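Local coordinates for protein glucosamine-6-phosphate deaminase (Thermotoga maritima, PDB 1J5X) that belongs to the SIS-domain family and contains two parallel beta-sheets together with many helices, at residues S14-L17 / K18-D22; L68-S71 / Y72-E75; V153-A157 / I158-K162; L171-L174 / A175-A179. All coordinates share one frame; numbering follows the deposited sequence.

Contact 1 of 4, residues S14-L17 / K18-D22; sequences SKTL and KEITD
K15 lies obliquely across E19 one helical turn on, its aliphatic stem rather than its ammonium group making the touch: K15 CD is 3.3 Å from E19 OE2. K15 leaves the backbone with CG anti to N, then bends at chi2 (53°) and chi3, which lays CG and CD against the carboxylate while NZ stays 4.5 Å from E19 OE2. Both carboxylate oxygens have backbone donors in the 153-162 loop, OE1 the N-H of A157 and OE2 that of E156. Helix 15-25 opens with an ST motif, in which S14 OG accepts from L17 N at 3.0 Å along a nearly straight N-H (173°); D331 hydrogen-bonds to the same hydroxyl and to that of T16. L17 O is gripped from opposite faces of its carbonyl plane by two donors of T21, the hydroxyl OG1 at 2.8 Å and the backbone N at 2.9 Å. The CB of L17 is directed away from the next turn, yet its CD1 comes within 3.9 Å of T21 OG1; L17 and I20 pack on helices 184-205 and 313-326. K18, bent at chi2, reaches D22 through a 2.7 Å salt bridge from NZ to the syn lone pair of OD2, which K162 also meets.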
ATOM      1  N   SER A  14     -21.419  -6.426  -1.274  1.00 29.80           N
ATOM      2  CA  SER A  14     -20.050  -6.950  -0.922  1.00 29.05           C
ATOM      3  C   SER A  14     -19.412  -6.177   0.214  1.00 28.76           C
ATOM      4  O   SER A  14     -19.352  -4.925   0.191  1.00 26.38           O
ATOM      5  CB  SER A  14     -19.131  -6.883  -2.131  1.00 31.09           C
ATOM      6  OG  SER A  14     -17.771  -6.906  -1.731  1.00 32.16           O
ATOM      7  N   LYS A  15     -18.911  -6.908   1.210  1.00 24.64           N
ATOM      8  CA  LYS A  15     -18.245  -6.254   2.336  1.00 24.87           C
ATOM      9  C   LYS A  15     -16.962  -5.540   1.834  1.00 25.58           C
ATOM     10  O   LYS A  15     -16.614  -4.457   2.330  1.00 24.69           O
ATOM     11  CB  LYS A  15     -17.848  -7.289   3.374  1.00 27.04           C
ATOM     12  CG  LYS A  15     -17.086  -6.808   4.626  1.00 30.26           C
ATOM     13  CD  LYS A  15     -17.694  -5.665   5.431  1.00 33.29           C
ATOM     14  CE  LYS A  15     -18.988  -6.000   6.107  1.00 36.75           C
ATOM     15  NZ  LYS A  15     -19.082  -5.200   7.389  1.00 34.44           N
ATOM     16  N   THR A  16     -16.294  -6.179   0.875  1.00 24.62           N
ATOM     17  CA  THR A  16     -15.068  -5.624   0.294  1.00 26.24           C
ATOM     18  C   THR A  16     -15.397  -4.280  -0.374  1.00 26.77           C
ATOM     19  O   THR A  16     -14.739  -3.248  -0.082  1.00 25.01           O
ATOM     20  CB  THR A  16     -14.435  -6.652  -0.661  1.00 27.14           C
ATOM     21  OG1 THR A  16     -14.112  -7.831   0.115  1.00 24.22           O
ATOM     22  CG2 THR A  16     -13.168  -6.110  -1.318  1.00 27.63           C
ATOM     23  N   LEU A  17     -16.425  -4.252  -1.231  1.00 24.91           N
ATOM     24  CA  LEU A  17     -16.805  -2.981  -1.851  1.00 23.81           C
ATOM     25  C   LEU A  17     -17.104  -1.936  -0.764  1.00 23.24           C
ATOM     26  O   LEU A  17     -16.721  -0.745  -0.882  1.00 25.47           O
ATOM     27  CB  LEU A  17     -18.044  -3.176  -2.741  1.00 26.50           C
ATOM     28  CG  LEU A  17     -18.458  -1.846  -3.420  1.00 29.59           C
ATOM     29  CD1 LEU A  17     -17.298  -1.317  -4.247  1.00 26.05           C
ATOM     30  CD2 LEU A  17     -19.659  -2.077  -4.357  1.00 28.75           C
ATOM     31  N   LYS A  18     -17.784  -2.339   0.321  1.00 23.52           N
ATOM     32  CA  LYS A  18     -18.078  -1.383   1.390  1.00 24.39           C
ATOM     33  C   LYS A  18     -16.803  -0.785   2.002  1.00 24.51           C
ATOM     34  O   LYS A  18     -16.685   0.434   2.223  1.00 21.88           O
ATOM     35  CB  LYS A  18     -18.892  -2.029   2.509  1.00 29.30           C
ATOM     36  CG  LYS A  18     -19.193  -1.100   3.701  1.00 28.41           C
ATOM     37  CD  LYS A  18     -18.222  -1.218   4.848  1.00 35.54           C
ATOM     38  CE  LYS A  18     -18.650  -0.337   6.028  1.00 35.32           C
ATOM     39  NZ  LYS A  18     -17.642  -0.261   7.108  1.00 30.36           N
ATOM     40  N   GLU A  19     -15.858  -1.661   2.306  1.00 21.42           N
ATOM     41  CA  GLU A  19     -14.619  -1.194   2.890  1.00 22.12           C
ATOM     42  C   GLU A  19     -13.776  -0.383   1.856  1.00 21.86           C
ATOM     43  O   GLU A  19     -13.102   0.545   2.222  1.00 26.03           O
ATOM     44  CB  GLU A  19     -13.898  -2.421   3.458  1.00 23.06           C
ATOM     45  CG  GLU A  19     -14.777  -2.935   4.647  1.00 24.52           C
ATOM     46  CD  GLU A  19     -14.302  -4.205   5.357  1.00 21.79           C
ATOM     47  OE1 GLU A  19     -13.492  -4.939   4.798  1.00 22.01           O
ATOM     48  OE2 GLU A  19     -14.779  -4.445   6.467  1.00 25.12           O
ATOM     49  N   ILE A  20     -13.807  -0.705   0.588  1.00 23.32           N
ATOM     50  CA  ILE A  20     -13.080   0.154  -0.395  1.00 24.36           C
ATOM     51  C   ILE A  20     -13.749   1.558  -0.343  1.00 27.36           C
ATOM     52  O   ILE A  20     -13.095   2.628  -0.230  1.00 24.38           O
ATOM     53  CB  ILE A  20     -13.214  -0.414  -1.819  1.00 23.66           C
ATOM     54  CG1 ILE A  20     -12.526  -1.776  -1.877  1.00 22.42           C
ATOM     55  CG2 ILE A  20     -12.632   0.556  -2.854  1.00 25.46           C
ATOM     56  CD1 ILE A  20     -12.581  -2.373  -3.288  1.00 21.83           C
ATOM     57  N   THR A  21     -15.076   1.542  -0.411  1.00 24.25           N
ATOM     58  CA  THR A  21     -15.856   2.785  -0.400  1.00 25.98           C
ATOM     59  C   THR A  21     -15.668   3.609   0.864  1.00 23.82           C
ATOM     60  O   THR A  21     -15.826   4.833   0.841  1.00 24.31           O
ATOM     61  CB  THR A  21     -17.365   2.468  -0.634  1.00 25.60           C
ATOM     62  OG1 THR A  21     -17.454   1.777  -1.867  1.00 25.99           O
ATOM     63  CG2 THR A  21     -18.184   3.783  -0.775  1.00 29.08           C
ATOM     64  N   ASP A  22     -15.267   2.956   1.951  1.00 23.04           N
ATOM     65  CA  ASP A  22     -15.043   3.665   3.188  1.00 22.18           C
ATOM     66  C   ASP A  22     -13.867   4.677   3.047  1.00 22.82           C
ATOM     67  O   ASP A  22     -13.727   5.546   3.889  1.00 23.50           O
ATOM     68  CB  ASP A  22     -14.702   2.729   4.339  1.00 24.71           C
ATOM     69  CG  ASP A  22     -15.942   2.019   4.929  1.00 32.17           C
ATOM     70  OD1 ASP A  22     -17.075   2.517   4.664  1.00 28.56           O
ATOM     71  OD2 ASP A  22     -15.750   1.005   5.673  1.00 31.18           O
TER

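Contact 2 of 4, residues L68-S71 / Y72-E75; sequences LTIS and YYFE
The end of I70 is the bump here, pushed into a hollow between the base of Y73 and the ring of F74. I70 CG1 lies 3.4 Å from F74 CD1, and I70 CD1 reaches the F74 ring at its edge, in the ring plane, 3.6 Å from CE1. The same methyl also comes within 4.1 Å of Y73 CB. The I70 torsions account for this: CG1 stands anti to the backbone N (chi1 -173°), and the turn at chi2 (60°) swings CD1 forward along the helix, although CB itself points away from the next turn. L68 and Y72 form a second, shallower fit. They run side by side in the same direction, with the CG and CD1 branch of L68 resting on the ring atom Y72 CE2, CD1 at 3.8 Å. Y72 CD2 meanwhile sits 3.3 Å from L68 O, and T69 O lies near the plane of the Y72 ring, at its edge. All of this belongs to helix 62-78, the crossover of the beta-alpha-beta unit that joins strands 54-59 and 81-86 of the parallel sheet. F74 meets F57 of that sheet edge-to-face, and I70 and Y73 pack on helix 162-179. S71 fills little space and folds back: its hydroxyl OG, placed between N and the carbonyl carbon (chi1 69°), donates to L68 O at 2.6 Å. L68 O thus has two donors, the other being Y72 N at 3.2 Å, while the next backbone bond, Y73 N to T69 O, is weak at 3.4 Å.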
ATOM      1  N   LEU A  68       7.045  -1.479   3.241  1.00 15.21           N
ATOM      2  CA  LEU A  68       7.940  -0.968   2.211  1.00 16.59           C
ATOM      3  C   LEU A  68       7.608   0.497   1.899  1.00 18.28           C
ATOM      4  O   LEU A  68       8.506   1.363   1.902  1.00 19.06           O
ATOM      5  CB  LEU A  68       7.809  -1.788   0.935  1.00 18.67           C
ATOM      6  CG  LEU A  68       8.657  -1.308  -0.226  1.00 18.95           C
ATOM      7  CD1 LEU A  68      10.168  -1.423   0.114  1.00 19.76           C
ATOM      8  CD2 LEU A  68       8.353  -2.208  -1.442  1.00 20.58           C
ATOM      9  N   THR A  69       6.329   0.775   1.659  1.00 16.71           N
ATOM     10  CA  THR A  69       5.909   2.138   1.330  1.00 18.22           C
ATOM     11  C   THR A  69       6.279   3.136   2.423  1.00 18.57           C
ATOM     12  O   THR A  69       6.866   4.190   2.129  1.00 16.16           O
ATOM     13  CB  THR A  69       4.401   2.193   1.083  1.00 17.75           C
ATOM     14  OG1 THR A  69       4.070   1.195   0.086  1.00 15.91           O
ATOM     15  CG2 THR A  69       4.014   3.625   0.500  1.00 17.63           C
ATOM     16  N   ILE A  70       6.000   2.809   3.697  1.00 16.91           N
ATOM     17  CA  ILE A  70       6.328   3.774   4.724  1.00 15.09           C
ATOM     18  C   ILE A  70       7.838   3.873   4.960  1.00 16.86           C
ATOM     19  O   ILE A  70       8.346   4.957   5.278  1.00 16.60           O
ATOM     20  CB  ILE A  70       5.495   3.481   6.027  1.00 17.98           C
ATOM     21  CG1 ILE A  70       5.688   4.599   7.079  1.00 16.61           C
ATOM     22  CG2 ILE A  70       5.879   2.112   6.593  1.00 15.61           C
ATOM     23  CD1 ILE A  70       5.218   6.030   6.549  1.00 19.13           C
ATOM     24  N   SER A  71       8.590   2.783   4.747  1.00 14.56           N
ATOM     25  CA  SER A  71      10.053   2.813   4.951  1.00 16.57           C
ATOM     26  C   SER A  71      10.665   3.906   4.018  1.00 17.94           C
ATOM     27  O   SER A  71      11.558   4.693   4.431  1.00 17.27           O
ATOM     28  CB  SER A  71      10.710   1.441   4.665  1.00 16.31           C
ATOM     29  OG  SER A  71      10.707   1.056   3.297  1.00 21.22           O
ATOM     30  N   TYR A  72      10.188   3.970   2.785  1.00 16.49           N
ATOM     31  CA  TYR A  72      10.741   5.013   1.873  1.00 16.22           C
ATOM     32  C   TYR A  72      10.433   6.394   2.465  1.00 17.62           C
ATOM     33  O   TYR A  72      11.291   7.290   2.515  1.00 18.93           O
ATOM     34  CB  TYR A  72      10.091   5.027   0.485  1.00 18.91           C
ATOM     35  CG  TYR A  72      10.518   3.964  -0.498  1.00 20.78           C
ATOM     36  CD1 TYR A  72      11.706   4.077  -1.196  1.00 23.52           C
ATOM     37  CD2 TYR A  72       9.712   2.874  -0.749  1.00 20.40           C
ATOM     38  CE1 TYR A  72      12.092   3.114  -2.128  1.00 25.52           C
ATOM     39  CE2 TYR A  72      10.061   1.928  -1.655  1.00 18.78           C
ATOM     40  CZ  TYR A  72      11.255   2.042  -2.352  1.00 25.87           C
ATOM     41  OH  TYR A  72      11.601   1.093  -3.285  1.00 27.33           O
ATOM     42  N   TYR A  73       9.178   6.605   2.866  1.00 17.27           N
ATOM     43  CA  TYR A  73       8.788   7.913   3.390  1.00 18.39           C
ATOM     44  C   TYR A  73       9.531   8.320   4.658  1.00 18.43           C
ATOM     45  O   TYR A  73       9.916   9.500   4.837  1.00 17.31           O
ATOM     46  CB  TYR A  73       7.282   7.948   3.617  1.00 18.40           C
ATOM     47  CG  TYR A  73       6.712   9.354   3.713  1.00 16.89           C
ATOM     48  CD1 TYR A  73       6.658  10.184   2.595  1.00 19.05           C
ATOM     49  CD2 TYR A  73       6.273   9.861   4.925  1.00 15.52           C
ATOM     50  CE1 TYR A  73       6.180  11.497   2.682  1.00 17.60           C
ATOM     51  CE2 TYR A  73       5.782  11.164   5.027  1.00 17.37           C
ATOM     52  CZ  TYR A  73       5.743  11.991   3.909  1.00 17.64           C
ATOM     53  OH  TYR A  73       5.340  13.307   4.010  1.00 18.98           O
ATOM     54  N   PHE A  74       9.690   7.384   5.580  1.00 17.60           N
ATOM     55  CA  PHE A  74      10.452   7.689   6.803  1.00 19.23           C
ATOM     56  C   PHE A  74      11.889   8.108   6.526  1.00 20.37           C
ATOM     57  O   PHE A  74      12.402   9.077   7.117  1.00 21.09           O
ATOM     58  CB  PHE A  74      10.505   6.490   7.751  1.00 20.05           C
ATOM     59  CG  PHE A  74       9.489   6.580   8.827  1.00 18.69           C
ATOM     60  CD1 PHE A  74       8.137   6.564   8.508  1.00 21.74           C
ATOM     61  CD2 PHE A  74       9.878   6.644  10.175  1.00 24.55           C
ATOM     62  CE1 PHE A  74       7.183   6.605   9.506  1.00 22.47           C
ATOM     63  CE2 PHE A  74       8.928   6.689  11.192  1.00 21.40           C
ATOM     64  CZ  PHE A  74       7.587   6.670  10.867  1.00 24.30           C
ATOM     65  N   GLU A  75      12.544   7.382   5.643  1.00 19.49           N
ATOM     66  CA  GLU A  75      13.908   7.736   5.289  1.00 21.69           C
ATOM     67  C   GLU A  75      13.887   9.119   4.621  1.00 20.54           C
ATOM     68  O   GLU A  75      14.769   9.948   4.875  1.00 24.17           O
ATOM     69  CB  GLU A  75      14.500   6.748   4.285  1.00 25.06           C
ATOM     70  CG  GLU A  75      15.909   7.121   3.896  1.00 30.67           C
ATOM     71  CD  GLU A  75      16.639   6.099   2.977  1.00 36.71           C
ATOM     72  OE1 GLU A  75      16.007   5.456   2.117  1.00 35.30           O
ATOM     73  OE2 GLU A  75      17.876   5.977   3.116  1.00 40.44           O
TER

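Contact 3 of 4, residues V153-A157 / I158-K162; sequences VREEA and IVMTK
In the loop between strand 147-150 and helix 162-179, E155 reaches across a reversal of the chain to the backbone of T161. The two arms, 153-157 and 158-162, run 142° apart, and the extended E155 side chain spans the space between them: with CG anti to N (chi1 -171°) and chi2 also trans, it brings OE2 to 2.8 Å from T161 N. The N-H points well at the oxygen, but the donor stands 45° out of the carboxylate plane. T161 occupies the N-cap position of helix 162-179 and its own side chain makes no capping bond; its backbone hydrogen bond to E155 OE2 places that carboxylate beside the start of the helix. The other oxygen, OE1, touches CG of the selenomethionine M160 at 3.5 Å, the two side chains crossing at about a right angle. R109 makes a salt bridge to OE1 and S163 donates its hydroxyl there, so both ends of the carboxylate have donors. K162 sends its long chain back along the opposite arm, sliding past V153 in the reverse direction. A water accepts from R154 N at 2.7 Å and, weakly, from K162 NZ at 3.4 Å, while the stronger partner of the ammonium group is D22 on helix 15-25, through a salt bridge.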
ATOM      1  N   VAL A 153      -9.834   0.907  13.335  1.00 25.34           N
ATOM      2  CA  VAL A 153     -10.323   0.722  11.975  1.00 23.97           C
ATOM      3  C   VAL A 153     -11.034  -0.628  11.919  1.00 25.62           C
ATOM      4  O   VAL A 153     -10.453  -1.649  12.348  1.00 27.96           O
ATOM      5  CB  VAL A 153      -9.143   0.644  10.992  1.00 25.29           C
ATOM      6  CG1 VAL A 153      -9.591   0.302   9.618  1.00 26.01           C
ATOM      7  CG2 VAL A 153      -8.364   1.990  10.983  1.00 22.16           C
ATOM      8  N   ARG A 154     -12.258  -0.652  11.411  1.00 26.26           N
ATOM      9  CA  ARG A 154     -12.943  -1.954  11.276  1.00 24.81           C
ATOM     10  C   ARG A 154     -12.820  -2.436   9.879  1.00 26.28           C
ATOM     11  O   ARG A 154     -13.358  -1.833   8.981  1.00 27.56           O
ATOM     12  CB  ARG A 154     -14.437  -1.841  11.610  1.00 33.14           C
ATOM     13  CG  ARG A 154     -14.730  -2.081  13.066  1.00 39.10           C
ATOM     14  CD  ARG A 154     -16.215  -2.504  13.365  1.00 44.59           C
ATOM     15  NE  ARG A 154     -16.382  -2.794  14.797  1.00 50.34           N
ATOM     16  CZ  ARG A 154     -16.539  -1.885  15.774  1.00 53.61           C
ATOM     17  NH1 ARG A 154     -16.573  -0.575  15.504  1.00 52.69           N
ATOM     18  NH2 ARG A 154     -16.636  -2.299  17.046  1.00 52.78           N
ATOM     19  N   GLU A 155     -12.071  -3.501   9.663  1.00 24.43           N
ATOM     20  CA  GLU A 155     -11.961  -4.024   8.342  1.00 24.83           C
ATOM     21  C   GLU A 155     -12.071  -5.552   8.504  1.00 25.33           C
ATOM     22  O   GLU A 155     -11.249  -6.189   9.189  1.00 26.75           O
ATOM     23  CB  GLU A 155     -10.641  -3.640   7.703  1.00 21.76           C
ATOM     24  CG  GLU A 155     -10.572  -3.992   6.257  1.00 22.22           C
ATOM     25  CD  GLU A 155      -9.182  -3.694   5.666  1.00 24.04           C
ATOM     26  OE1 GLU A 155      -8.197  -4.378   6.033  1.00 23.44           O
ATOM     27  OE2 GLU A 155      -9.100  -2.774   4.827  1.00 22.39           O
ATOM     28  N   GLU A 156     -13.117  -6.073   7.866  1.00 27.52           N
ATOM     29  CA  GLU A 156     -13.546  -7.484   7.872  1.00 28.93           C
ATOM     30  C   GLU A 156     -13.187  -8.367   6.719  1.00 28.75           C
ATOM     31  O   GLU A 156     -13.064  -9.594   6.878  1.00 30.89           O
ATOM     32  CB  GLU A 156     -15.074  -7.522   7.909  1.00 31.39           C
ATOM     33  CG  GLU A 156     -15.669  -6.835   9.047  1.00 30.77           C
ATOM     34  CD  GLU A 156     -15.204  -7.451  10.260  1.00 35.69           C
ATOM     35  OE1 GLU A 156     -14.969  -8.695  10.229  1.00 35.42           O
ATOM     36  OE2 GLU A 156     -15.068  -6.721  11.251  1.00 39.55           O
ATOM     37  N   ALA A 157     -13.101  -7.790   5.541  1.00 25.86           N
ATOM     38  CA  ALA A 157     -12.862  -8.591   4.385  1.00 26.47           C
ATOM     39  C   ALA A 157     -11.505  -9.254   4.413  1.00 30.01           C
ATOM     40  O   ALA A 157     -10.600  -8.791   5.148  1.00 27.56           O
ATOM     41  CB  ALA A 157     -13.023  -7.749   3.161  1.00 28.43           C
ATOM     42  N   ILE A 158     -11.385 -10.334   3.625  1.00 26.71           N
ATOM     43  CA  ILE A 158     -10.130 -11.062   3.479  1.00 30.54           C
ATOM     44  C   ILE A 158      -9.084 -10.091   2.911  1.00 30.42           C
ATOM     45  O   ILE A 158      -7.978  -9.999   3.428  1.00 28.95           O
ATOM     46  CB  ILE A 158     -10.237 -12.254   2.438  1.00 33.15           C
ATOM     47  CG1 ILE A 158     -11.198 -13.307   2.952  1.00 36.15           C
ATOM     48  CG2 ILE A 158      -8.860 -12.911   2.185  1.00 32.04           C
ATOM     49  CD1 ILE A 158     -11.148 -13.438   4.477  1.00 34.99           C
ATOM     50  N   VAL A 159      -9.429  -9.405   1.828  1.00 28.16           N
ATOM     51  CA  VAL A 159      -8.482  -8.475   1.217  1.00 27.08           C
ATOM     52  C   VAL A 159      -8.401  -7.149   1.943  1.00 25.74           C
ATOM     53  O   VAL A 159      -9.422  -6.534   2.302  1.00 23.28           O
ATOM     54  CB  VAL A 159      -8.854  -8.250  -0.258  1.00 27.86           C
ATOM     55  CG1 VAL A 159      -7.882  -7.282  -0.933  1.00 25.78           C
ATOM     56  CG2 VAL A 159      -8.841  -9.597  -0.962  1.00 27.44           C
HETATM   57  N   MSE A 160      -7.165  -6.716   2.210  1.00 23.90           N
HETATM   58  CA  MSE A 160      -6.965  -5.431   2.863  1.00 24.09           C
HETATM   59  C   MSE A 160      -7.227  -4.331   1.863  1.00 22.99           C
HETATM   60  O   MSE A 160      -6.752  -4.382   0.728  1.00 21.64           O
HETATM   61  CB  MSE A 160      -5.524  -5.324   3.398  1.00 26.62           C
HETATM   62  CG  MSE A 160      -5.405  -5.956   4.744  1.00 30.63           C
HETATM   63 SE   MSE A 160      -3.509  -6.005   5.362  1.00 42.58          SE
HETATM   64  CE  MSE A 160      -3.177  -4.127   4.957  1.00 18.49           C
ATOM     65  N   THR A 161      -7.981  -3.306   2.300  1.00 24.23           N
ATOM     66  CA  THR A 161      -8.305  -2.210   1.425  1.00 21.61           C
ATOM     67  C   THR A 161      -8.020  -0.928   2.200  1.00 23.23           C
ATOM     68  O   THR A 161      -6.876  -0.413   2.178  1.00 21.52           O
ATOM     69  CB  THR A 161      -9.842  -2.265   0.919  1.00 20.08           C
ATOM     70  OG1 THR A 161     -10.743  -2.378   2.038  1.00 21.24           O
ATOM     71  CG2 THR A 161     -10.031  -3.461  -0.009  1.00 21.32           C
ATOM     72  N   LYS A 162      -9.021  -0.444   2.905  1.00 20.59           N
ATOM     73  CA  LYS A 162      -8.911   0.806   3.668  1.00 22.65           C
ATOM     74  C   LYS A 162      -7.863   0.779   4.770  1.00 23.62           C
ATOM     75  O   LYS A 162      -7.299   1.811   5.098  1.00 23.87           O
ATOM     76  CB  LYS A 162     -10.266   1.153   4.304  1.00 24.37           C
ATOM     77  CG  LYS A 162     -10.708   0.221   5.416  1.00 25.84           C
ATOM     78  CD  LYS A 162     -12.148   0.615   5.848  1.00 28.32           C
ATOM     79  CE  LYS A 162     -12.516   0.184   7.257  1.00 30.07           C
ATOM     80  NZ  LYS A 162     -13.928   0.553   7.671  1.00 29.71           N
TER
HETATM   81  O   HOH W   1     -13.632   1.626  10.888  1.00 36.09           O

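Contact 4 of 4, residues L171-L174 / A175-A179; sequences LMFL and ADKIA
F173 and K177 lie side by side and point the same way, the lysine's carbons following the ring. K177 CE comes 3.4 Å from F173 CZ, and K177 CG is 3.6 Å from F173 CE1. The lysine leaves with CG beside the backbone N (chi1 -73°) and bends at chi2 (-60°), which carries its chain alongside the phenyl group. One residue on, L174 and I178 repeat the pattern with purely aliphatic groups: L174 CD2 presses on I178 CD1 at 3.3 Å, tighter than usual van der Waals contact. These pairs are spaced four apart on the last turns of helix 162-179, and the matching backbone bonds hold them, K177 N to F173 O and I178 N to L174 O, each 2.9 Å. A175 belongs to another side of the helix, its CB lying 3.5 Å from M172 O, and it packs against V77 of helix 62-78; L171 meets I70 about two turns earlier on that helix. Farther out, polar partners fix the ends of two side chains. D176 comes near M172 O, where two acceptors cannot bond, but its OD2 is hydrogen-bonded by the hydroxyl of Y73 and its OD1 by the amide of N181. K177 NZ, beyond the ring, has its hydroxyl partner in T183, in the loop between helices 162-179 and 184-205.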
ATOM      1  N   LEU A 171       0.976   6.830   9.597  1.00 14.56           N
ATOM      2  CA  LEU A 171       2.402   6.777   9.829  1.00 17.34           C
ATOM      3  C   LEU A 171       3.088   7.883   9.012  1.00 15.75           C
ATOM      4  O   LEU A 171       4.065   8.372   9.491  1.00 16.04           O
ATOM      5  CB  LEU A 171       2.990   5.392   9.472  1.00 16.96           C
ATOM      6  CG  LEU A 171       2.375   4.229  10.272  1.00 18.38           C
ATOM      7  CD1 LEU A 171       3.035   2.893   9.863  1.00 20.71           C
ATOM      8  CD2 LEU A 171       2.527   4.509  11.724  1.00 19.82           C
HETATM    9  N   MSE A 172       2.585   8.233   7.823  1.00 17.11           N
HETATM   10  CA  MSE A 172       3.246   9.343   7.069  1.00 16.28           C
HETATM   11  C   MSE A 172       3.076  10.611   7.912  1.00 17.66           C
HETATM   12  O   MSE A 172       4.014  11.394   8.137  1.00 15.27           O
HETATM   13  CB  MSE A 172       2.579   9.512   5.730  1.00 18.73           C
HETATM   14  CG  MSE A 172       2.892   8.357   4.822  1.00 14.41           C
HETATM   15 SE   MSE A 172       2.036   8.572   3.078  1.00 29.17          SE
HETATM   16  CE  MSE A 172       3.269   9.873   2.274  1.00 26.75           C
ATOM     17  N   PHE A 173       1.849  10.836   8.373  1.00 16.50           N
ATOM     18  CA  PHE A 173       1.561  12.024   9.204  1.00 19.60           C
ATOM     19  C   PHE A 173       2.429  12.051  10.451  1.00 17.57           C
ATOM     20  O   PHE A 173       3.023  13.090  10.818  1.00 16.81           O
ATOM     21  CB  PHE A 173       0.032  12.044   9.501  1.00 18.52           C
ATOM     22  CG  PHE A 173      -0.442  13.231  10.319  1.00 18.53           C
ATOM     23  CD1 PHE A 173      -0.285  13.249  11.692  1.00 21.73           C
ATOM     24  CD2 PHE A 173      -1.066  14.290   9.705  1.00 21.86           C
ATOM     25  CE1 PHE A 173      -0.753  14.312  12.470  1.00 22.84           C
ATOM     26  CE2 PHE A 173      -1.554  15.390  10.495  1.00 20.89           C
ATOM     27  CZ  PHE A 173      -1.388  15.378  11.854  1.00 22.04           C
ATOM     28  N   LEU A 174       2.533  10.922  11.123  1.00 20.84           N
ATOM     29  CA  LEU A 174       3.388  10.810  12.311  1.00 19.85           C
ATOM     30  C   LEU A 174       4.882  11.142  12.008  1.00 21.23           C
ATOM     31  O   LEU A 174       5.603  11.814  12.799  1.00 19.97           O
ATOM     32  CB  LEU A 174       3.285   9.379  12.857  1.00 24.39           C
ATOM     33  CG  LEU A 174       4.093   9.003  14.106  1.00 28.75           C
ATOM     34  CD1 LEU A 174       3.630   7.719  14.736  1.00 32.74           C
ATOM     35  CD2 LEU A 174       5.466   8.771  13.700  1.00 32.45           C
ATOM     36  N   ALA A 175       5.372  10.650  10.881  1.00 18.03           N
ATOM     37  CA  ALA A 175       6.774  10.946  10.553  1.00 18.61           C
ATOM     38  C   ALA A 175       6.981  12.455  10.376  1.00 18.67           C
ATOM     39  O   ALA A 175       7.983  13.020  10.880  1.00 20.12           O
ATOM     40  CB  ALA A 175       7.169  10.259   9.240  1.00 18.29           C
ATOM     41  N   ASP A 176       6.064  13.095   9.658  1.00 19.54           N
ATOM     42  CA  ASP A 176       6.238  14.520   9.448  1.00 19.51           C
ATOM     43  C   ASP A 176       6.129  15.267  10.781  1.00 21.30           C
ATOM     44  O   ASP A 176       6.859  16.238  11.024  1.00 19.98           O
ATOM     45  CB  ASP A 176       5.231  15.050   8.465  1.00 18.89           C
ATOM     46  CG  ASP A 176       5.599  14.708   7.020  1.00 19.56           C
ATOM     47  OD1 ASP A 176       6.799  14.910   6.646  1.00 20.89           O
ATOM     48  OD2 ASP A 176       4.720  14.259   6.256  1.00 20.58           O
ATOM     49  N   LYS A 177       5.211  14.842  11.644  1.00 18.44           N
ATOM     50  CA  LYS A 177       5.108  15.532  12.953  1.00 22.32           C
ATOM     51  C   LYS A 177       6.404  15.387  13.733  1.00 22.17           C
ATOM     52  O   LYS A 177       6.879  16.347  14.404  1.00 23.85           O
ATOM     53  CB  LYS A 177       3.923  14.972  13.805  1.00 23.00           C
ATOM     54  CG  LYS A 177       2.570  15.376  13.340  1.00 25.90           C
ATOM     55  CD  LYS A 177       2.447  16.940  13.389  1.00 29.68           C
ATOM     56  CE  LYS A 177       0.982  17.382  13.217  1.00 31.90           C
ATOM     57  NZ  LYS A 177       0.811  18.906  13.089  1.00 33.99           N
ATOM     58  N   ILE A 178       7.023  14.219  13.675  1.00 21.44           N
ATOM     59  CA  ILE A 178       8.267  14.020  14.414  1.00 21.62           C
ATOM     60  C   ILE A 178       9.382  14.914  13.820  1.00 24.64           C
ATOM     61  O   ILE A 178      10.196  15.485  14.569  1.00 20.30           O
ATOM     62  CB  ILE A 178       8.693  12.563  14.384  1.00 22.31           C
ATOM     63  CG1 ILE A 178       7.716  11.782  15.269  1.00 25.48           C
ATOM     64  CG2 ILE A 178      10.152  12.381  14.845  1.00 24.56           C
ATOM     65  CD1 ILE A 178       7.912  10.306  15.269  1.00 29.86           C
ATOM     66  N   ALA A 179       9.361  15.042  12.498  1.00 22.31           N
ATOM     67  CA  ALA A 179      10.387  15.851  11.822  1.00 24.97           C
ATOM     68  C   ALA A 179      10.195  17.342  12.019  1.00 22.95           C
ATOM     69  O   ALA A 179      11.130  18.102  11.819  1.00 25.25           O
ATOM     70  CB  ALA A 179      10.384  15.559  10.331  1.00 24.77           C
TER

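Contacts 2 and 4 sit on neighbouring helices, 62-78 and 162-179, with centres 11 Å apart; both are mostly buried, and their faces meet through apolar packing and one tyrosine-aspartate hydrogen bond. Contacts 1 and 3 form a second pair, their centres 8 Å apart, in which polar bonds prevail: a glutamate of the helix takes backbone N-H groups of the loop, and an aspartate pairs with a lysine. Contact 1 is only partly buried, contact 3 largely so. Contacts 3 and 4 bracket helix 162-179, polar at its beginning and mainly apolar at its end. Contacts 1 and 2 lie on opposite sides of the chain's centre, about 17 Å apart at their nearest atoms.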